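Local structure of mRNA export factor (Human herpesvirus 1, 4YXP) at residues 106-111 with 145-150; 110-115 with 154-159; 114-119 with 230-235. The protein regulates viral gene expression at many steps, mediating nuclear export of intronless viral mRNAs and inhibiting host splicing, and works as a homodimer. All coordinates share one frame; numbering follows the deposited sequence.

Interaction 1 (106-111 with 145-150); sequences VLRQEN and TTAAVL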
# COMPACT_ATOMS: atom_id res chain seq x y z
N VAL B 106 9.57 -0.52 5.85
CA VAL B 106 10.18 -0.53 4.53
C VAL B 106 9.26 -1.21 3.53
O VAL B 106 8.98 -0.68 2.46
CB VAL B 106 11.56 -1.21 4.55
CG1 VAL B 106 12.12 -1.36 3.14
CG2 VAL B 106 12.53 -0.42 5.42
N LEU B 107 8.78 -2.39 3.89
CA LEU B 107 7.99 -3.21 2.98
C LEU B 107 6.63 -2.59 2.67
O LEU B 107 6.06 -2.81 1.60
CB LEU B 107 7.81 -4.62 3.57
CG LEU B 107 8.81 -5.67 3.08
CD1 LEU B 107 10.24 -5.15 3.14
CD2 LEU B 107 8.68 -6.95 3.89
N ARG B 108 6.12 -1.79 3.61
CA ARG B 108 4.82 -1.15 3.42
C ARG B 108 4.91 0.10 2.54
O ARG B 108 3.88 0.64 2.12
CB ARG B 108 4.20 -0.82 4.78
CG ARG B 108 3.64 -2.07 5.45
CD ARG B 108 3.12 -1.87 6.87
NE ARG B 108 2.75 -3.16 7.44
CZ ARG B 108 1.58 -3.77 7.26
NH1 ARG B 108 0.62 -3.20 6.55
NH2 ARG B 108 1.36 -4.96 7.81
N GLN B 109 6.13 0.56 2.24
CA GLN B 109 6.31 1.73 1.38
C GLN B 109 7.13 1.45 0.12
O GLN B 109 7.45 2.37 -0.63
CB GLN B 109 6.95 2.88 2.17
CG GLN B 109 8.34 2.61 2.72
CD GLN B 109 9.45 2.80 1.69
OE1 GLN B 109 9.73 3.91 1.26
NE2 GLN B 109 10.08 1.70 1.30
N GLU B 110 7.47 0.18 -0.13
CA GLU B 110 8.24 -0.19 -1.32
C GLU B 110 7.44 -0.02 -2.61
O GLU B 110 6.21 -0.14 -2.60
CB GLU B 110 8.72 -1.64 -1.21
CG GLU B 110 9.93 -1.83 -0.33
CD GLU B 110 10.45 -3.26 -0.33
OE1 GLU B 110 9.62 -4.20 -0.33
OE2 GLU B 110 11.69 -3.43 -0.31
N ASN B 111 8.13 0.24 -3.71
CA ASN B 111 7.46 0.33 -5.02
C ASN B 111 7.19 -1.09 -5.53
O ASN B 111 7.57 -2.06 -4.88
CB ASN B 111 8.29 1.15 -6.02
CG ASN B 111 9.60 0.47 -6.44
OD1 ASN B 111 9.73 -0.74 -6.42
ND2 ASN B 111 10.56 1.29 -6.85
N THR B 145 7.38 -10.19 8.86
CA THR B 145 6.84 -9.06 8.10
C THR B 145 6.12 -9.50 6.83
O THR B 145 5.92 -8.71 5.91
CB THR B 145 7.94 -8.05 7.72
OG1 THR B 145 9.00 -8.72 7.02
CG2 THR B 145 8.50 -7.36 8.97
N THR B 146 5.70 -10.76 6.79
CA THR B 146 4.98 -11.28 5.63
C THR B 146 3.74 -10.43 5.33
O THR B 146 3.44 -10.14 4.17
CB THR B 146 4.55 -12.75 5.85
OG1 THR B 146 5.72 -13.58 5.97
CG2 THR B 146 3.71 -13.27 4.68
N ALA B 147 3.02 -10.04 6.37
CA ALA B 147 1.79 -9.26 6.20
C ALA B 147 2.04 -7.94 5.49
O ALA B 147 1.14 -7.41 4.83
CB ALA B 147 1.14 -9.01 7.56
N ALA B 148 3.25 -7.40 5.63
CA ALA B 148 3.58 -6.10 5.05
C ALA B 148 3.69 -6.18 3.52
O ALA B 148 3.16 -5.32 2.81
CB ALA B 148 4.87 -5.58 5.64
N VAL B 149 4.37 -7.21 3.02
CA VAL B 149 4.51 -7.36 1.58
C VAL B 149 3.16 -7.80 1.00
O VAL B 149 2.78 -7.39 -0.10
CB VAL B 149 5.67 -8.34 1.20
CG1 VAL B 149 5.61 -9.63 2.00
CG2 VAL B 149 5.67 -8.63 -0.30
N LEU B 150 2.41 -8.61 1.75
CA LEU B 150 1.06 -8.98 1.36
C LEU B 150 0.17 -7.75 1.16
O LEU B 150 -0.46 -7.60 0.10
CB LEU B 150 0.43 -9.91 2.41
CG LEU B 150 -1.04 -10.28 2.20
CD1 LEU B 150 -1.24 -10.97 0.85
CD2 LEU B 150 -1.53 -11.17 3.33
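L107 lies against the start of helix 146-167, its CB on the CB of A148 at 3.7 Å and its CD2 reaching past it to T145 and V149. CD2 stops 3.6 Å from T145 OG1, the two side chains crossing at about a right angle. That hydroxyl carries out its polar work elsewhere, bonding to R103 and to the carbonyl of P141, so a methyl can rest beside it. This is an all-helical fold, and the contact brings the C-terminal end of helix 93-109 against the first turn of helix 146-167. The backbones approach closely, with the CA atoms of R108 and A148 5.4 Å apart, a spacing that suits alanine. R108 runs extended from CG to NE across A148, whose CA sits 3.6 Å above one guanidinium face toward its rim; NH2 goes farther, to 3.8 Å from the carbonyl carbon of A147. CG lies anti to the carbonyl carbon (chi1 -76°), and from there the chain carries the guanidinium over A148. Arginine suits the place because its aliphatic part covers the alanine while its charge is held by salt bridges to D104 and D151, and NH1 also bonds to the carbonyl of T155 of the second subunit.

Interaction 2 (110-115 with 154-159); sequences ENFIEA and ATRLRP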
# COMPACT_ATOMS: atom_id res chain seq x y z
N GLU B 110 7.47 0.18 -0.13
CA GLU B 110 8.24 -0.19 -1.32
C GLU B 110 7.44 -0.02 -2.61
O GLU B 110 6.21 -0.14 -2.60
CB GLU B 110 8.72 -1.64 -1.21
CG GLU B 110 9.93 -1.83 -0.33
CD GLU B 110 10.45 -3.26 -0.33
OE1 GLU B 110 9.62 -4.20 -0.33
OE2 GLU B 110 11.69 -3.43 -0.31
N ASN B 111 8.13 0.24 -3.71
CA ASN B 111 7.46 0.33 -5.02
C ASN B 111 7.19 -1.09 -5.53
O ASN B 111 7.57 -2.06 -4.88
CB ASN B 111 8.29 1.15 -6.02
CG ASN B 111 9.60 0.47 -6.44
OD1 ASN B 111 9.73 -0.74 -6.42
ND2 ASN B 111 10.56 1.29 -6.85
N PHE B 112 6.52 -1.21 -6.67
CA PHE B 112 6.00 -2.51 -7.09
C PHE B 112 7.10 -3.55 -7.31
O PHE B 112 6.98 -4.68 -6.85
CB PHE B 112 5.16 -2.37 -8.36
CG PHE B 112 4.58 -3.68 -8.83
CD1 PHE B 112 3.73 -4.41 -8.02
CD2 PHE B 112 4.90 -4.18 -10.08
CE1 PHE B 112 3.20 -5.61 -8.44
CE2 PHE B 112 4.37 -5.39 -10.51
CZ PHE B 112 3.52 -6.10 -9.70
N ILE B 113 8.17 -3.17 -8.01
CA ILE B 113 9.25 -4.11 -8.28
C ILE B 113 9.93 -4.50 -6.97
O ILE B 113 10.29 -5.66 -6.77
CB ILE B 113 10.28 -3.52 -9.28
CG1 ILE B 113 9.61 -3.23 -10.62
CG2 ILE B 113 11.46 -4.48 -9.47
CD1 ILE B 113 9.03 -4.45 -11.32
N GLU B 114 10.11 -3.53 -6.07
CA GLU B 114 10.71 -3.82 -4.77
C GLU B 114 9.83 -4.78 -3.98
O GLU B 114 10.34 -5.68 -3.31
CB GLU B 114 10.92 -2.52 -3.99
CG GLU B 114 12.06 -1.66 -4.54
CD GLU B 114 12.12 -0.28 -3.90
OE1 GLU B 114 11.10 0.17 -3.31
OE2 GLU B 114 13.18 0.36 -3.99
N ALA B 115 8.52 -4.59 -4.05
CA ALA B 115 7.58 -5.47 -3.36
C ALA B 115 7.69 -6.91 -3.86
O ALA B 115 7.68 -7.86 -3.07
CB ALA B 115 6.15 -4.96 -3.52
N ALA B 154 -1.23 -6.32 -2.48
CA ALA B 154 -2.69 -6.30 -2.61
C ALA B 154 -3.18 -4.89 -2.96
O ALA B 154 -4.07 -4.73 -3.80
CB ALA B 154 -3.34 -6.78 -1.33
N THR B 155 -2.62 -3.88 -2.31
CA THR B 155 -3.00 -2.50 -2.57
C THR B 155 -2.72 -2.15 -4.03
O THR B 155 -3.54 -1.51 -4.70
CB THR B 155 -2.25 -1.52 -1.63
OG1 THR B 155 -2.70 -1.72 -0.28
CG2 THR B 155 -2.49 -0.06 -2.03
N ARG B 156 -1.58 -2.59 -4.54
CA ARG B 156 -1.16 -2.19 -5.88
C ARG B 156 -1.87 -2.99 -6.98
O ARG B 156 -2.14 -2.45 -8.05
CB ARG B 156 0.37 -2.33 -6.00
CG ARG B 156 1.10 -1.26 -5.19
CD ARG B 156 2.58 -1.57 -4.94
NE ARG B 156 3.15 -0.60 -3.99
CZ ARG B 156 3.71 0.55 -4.34
NH1 ARG B 156 3.82 0.90 -5.62
NH2 ARG B 156 4.19 1.37 -3.40
N LEU B 157 -2.19 -4.25 -6.71
CA LEU B 157 -2.72 -5.14 -7.76
C LEU B 157 -4.24 -5.36 -7.72
O LEU B 157 -4.78 -6.00 -8.62
CB LEU B 157 -2.03 -6.50 -7.68
CG LEU B 157 -0.55 -6.56 -8.05
CD1 LEU B 157 0.02 -7.94 -7.75
CD2 LEU B 157 -0.33 -6.22 -9.52
N ARG B 158 -4.92 -4.83 -6.71
CA ARG B 158 -6.34 -5.18 -6.52
C ARG B 158 -7.21 -4.90 -7.75
O ARG B 158 -7.99 -5.76 -8.16
CB ARG B 158 -6.90 -4.44 -5.29
CG ARG B 158 -8.35 -4.80 -4.97
CD ARG B 158 -8.84 -4.10 -3.71
NE ARG B 158 -8.00 -4.41 -2.55
CZ ARG B 158 -8.17 -5.45 -1.74
NH1 ARG B 158 -9.15 -6.32 -1.96
NH2 ARG B 158 -7.35 -5.63 -0.72
N PRO B 159 -7.08 -3.71 -8.37
CA PRO B 159 -7.93 -3.45 -9.54
C PRO B 159 -7.62 -4.35 -10.74
O PRO B 159 -8.53 -4.75 -11.46
CB PRO B 159 -7.64 -1.99 -9.88
CG PRO B 159 -7.12 -1.40 -8.61
CD PRO B 159 -6.32 -2.51 -8.00
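R156 brings its guanidinium up to the backbone of residues 110-112, just where the chain turns into helix 112-132. NH2 comes within 2.6 Å of E110 O, yet the angle is too poor for a hydrogen bond, because the carbonyl oxygen lies over a face of the guanidinium. On that face too sit N111 CA, 3.5 Å above the plane and offset toward the rim, and F112 N, which is 3.6 Å from NH1. The contact is therefore a flat cation laid on the peptide chain, where its charge would probably still favour the nearby carbonyl.

Next to it along the chain, the F112 ring packs against helix 146-167: its CE1 meets L157 CD2 at 3.7 Å, the two side chains crossing at about a right angle, and R156 CD lies at the ring edge, 4.3 Å from F112 CD1. With CG anti to the backbone N (chi1 -180°), the phenyl reaches the branched end of L157, so that two bulky apolar groups meet between the helices.

The next shell fixes these groups. R156 NE donates to N152 OD1 one turn earlier, while N152 ND2 binds E110 O, so one asparagine bonds both the arginine and the carbonyl over its face, and probably holds them in place. N111 and E114 form a capping box: E114 N gives a nearly straight bond of 2.8 Å to N111 OD1, and N111 N donates to E114 OE1. Asparagine is well suited to this N-cap, since its short side chain can accept from an N-H of the first turn.

Farther out, F112 also packs on L153, L157 touches F193 of helix 188-204, and R156 packs on Q109 of the second subunit; helix 146-167 thus packs on both helix 112-132 and helix 188-204, beside the dimer partner.

Interaction 3 (114-119 with 230-235); sequences EALASA and ACMAGL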
# COMPACT_ATOMS: atom_id res chain seq x y z
N GLU B 114 10.11 -3.53 -6.07
CA GLU B 114 10.71 -3.82 -4.77
C GLU B 114 9.83 -4.78 -3.98
O GLU B 114 10.34 -5.68 -3.31
CB GLU B 114 10.92 -2.52 -3.99
CG GLU B 114 12.06 -1.66 -4.54
CD GLU B 114 12.12 -0.28 -3.90
OE1 GLU B 114 11.10 0.17 -3.31
OE2 GLU B 114 13.18 0.36 -3.99
N ALA B 115 8.52 -4.59 -4.05
CA ALA B 115 7.58 -5.47 -3.36
C ALA B 115 7.69 -6.91 -3.86
O ALA B 115 7.68 -7.86 -3.07
CB ALA B 115 6.15 -4.96 -3.52
N LEU B 116 7.79 -7.07 -5.18
CA LEU B 116 7.95 -8.40 -5.77
C LEU B 116 9.21 -9.06 -5.24
O LEU B 116 9.20 -10.24 -4.89
CB LEU B 116 8.01 -8.31 -7.30
CG LEU B 116 6.74 -7.84 -8.02
CD1 LEU B 116 6.98 -7.73 -9.51
CD2 LEU B 116 5.58 -8.79 -7.74
N ALA B 117 10.29 -8.29 -5.16
CA ALA B 117 11.56 -8.79 -4.66
C ALA B 117 11.45 -9.23 -3.21
O ALA B 117 12.06 -10.22 -2.79
CB ALA B 117 12.64 -7.73 -4.82
N SER B 118 10.67 -8.50 -2.42
CA SER B 118 10.51 -8.83 -1.01
C SER B 118 9.67 -10.09 -0.83
O SER B 118 9.88 -10.85 0.11
CB SER B 118 9.87 -7.66 -0.26
OG SER B 118 10.80 -6.59 -0.12
N ALA B 119 8.73 -10.33 -1.74
CA ALA B 119 7.95 -11.56 -1.72
C ALA B 119 8.86 -12.76 -1.99
O ALA B 119 8.77 -13.78 -1.31
CB ALA B 119 6.82 -11.50 -2.73
N ALA B 230 10.17 -16.54 -8.73
CA ALA B 230 8.92 -16.87 -9.41
C ALA B 230 7.85 -15.80 -9.19
O ALA B 230 6.99 -15.61 -10.05
CB ALA B 230 8.40 -18.22 -8.95
N CYS B 231 7.88 -15.13 -8.05
CA CYS B 231 6.89 -14.10 -7.74
C CYS B 231 7.06 -12.92 -8.69
O CYS B 231 6.09 -12.44 -9.28
CB CYS B 231 7.01 -13.62 -6.29
SG CYS B 231 6.60 -14.85 -5.04
N MET B 232 8.29 -12.45 -8.81
CA MET B 232 8.61 -11.34 -9.70
C MET B 232 8.41 -11.70 -11.17
O MET B 232 7.73 -10.98 -11.91
CB MET B 232 10.05 -10.89 -9.47
CG MET B 232 10.49 -9.73 -10.35
SD MET B 232 12.18 -9.22 -10.02
CE MET B 232 12.00 -8.49 -8.40
N ALA B 233 8.99 -12.81 -11.60
CA ALA B 233 8.89 -13.21 -13.01
C ALA B 233 7.44 -13.50 -13.38
O ALA B 233 6.96 -13.10 -14.44
CB ALA B 233 9.76 -14.42 -13.28
N GLY B 234 6.74 -14.20 -12.49
CA GLY B 234 5.39 -14.65 -12.76
C GLY B 234 4.37 -13.53 -12.82
O GLY B 234 3.51 -13.52 -13.70
N LEU B 235 4.45 -12.59 -11.89
CA LEU B 235 3.47 -11.52 -11.82
C LEU B 235 3.74 -10.47 -12.88
O LEU B 235 2.80 -9.89 -13.43
CB LEU B 235 3.47 -10.89 -10.42
CG LEU B 235 2.86 -11.78 -9.33
CD1 LEU B 235 2.98 -11.12 -7.97
CD2 LEU B 235 1.40 -12.13 -9.62
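This is an apolar helix-to-helix contact, joining helix 112-132 to helix 230-241, which belongs to the zinc-finger part of the chain. The short segments run at 135° to each other, their axes 8.0 Å apart at closest approach. L116 is central: its CB lies 3.9 Å from M232 CB, and its CD2 presses on L235 CD1 at 3.5 Å, tighter than usual for two methyl carbons. The other methyl, CD1, lies by the backbone of M232, three residues before L235. M232 leaves its backbone extended, CG anti to the backbone N, then bends at chi3 (-70°), which brings M232 CE to 3.7 Å from A117 CB. A flexible thioether suits this, since it can curl round the side of the opposing helix. At the other end small residues meet: A119 CB packs against C231 SG at 4.1 Å, a pairing that permits close helices. C231 is not one of the zinc ligands. D120, the residue after A119, takes the backbone N-H groups of C231 and M232 with its carboxylate, tying the first turn of helix 230-241 down. L116 and A119 also touch helix 146-167, through L153 and V149, while A117 and M232 meet Y270 and F275 of the second subunit.

The three contacts follow one another along one continuous stretch, residues 106 to 119, as helix 93-109 gives way to helix 112-132; their partners come later in the same order, 145-150, 154-159, then 230-235. Interactions 1 and 2 lie with their centres about 9 Å apart and both use helix 146-167; interactions 2 and 3 are about 10 Å apart and share helix 112-132, with 1 and 3 about 12 Å apart. E110 OE1 and S118 OG, 2.7 Å apart, join the turn to the helix that follows. The third contact draws in helix 230-241, linking the helical core to the zinc-binding part. All three border the second subunit, consistent with the intertwined dimer.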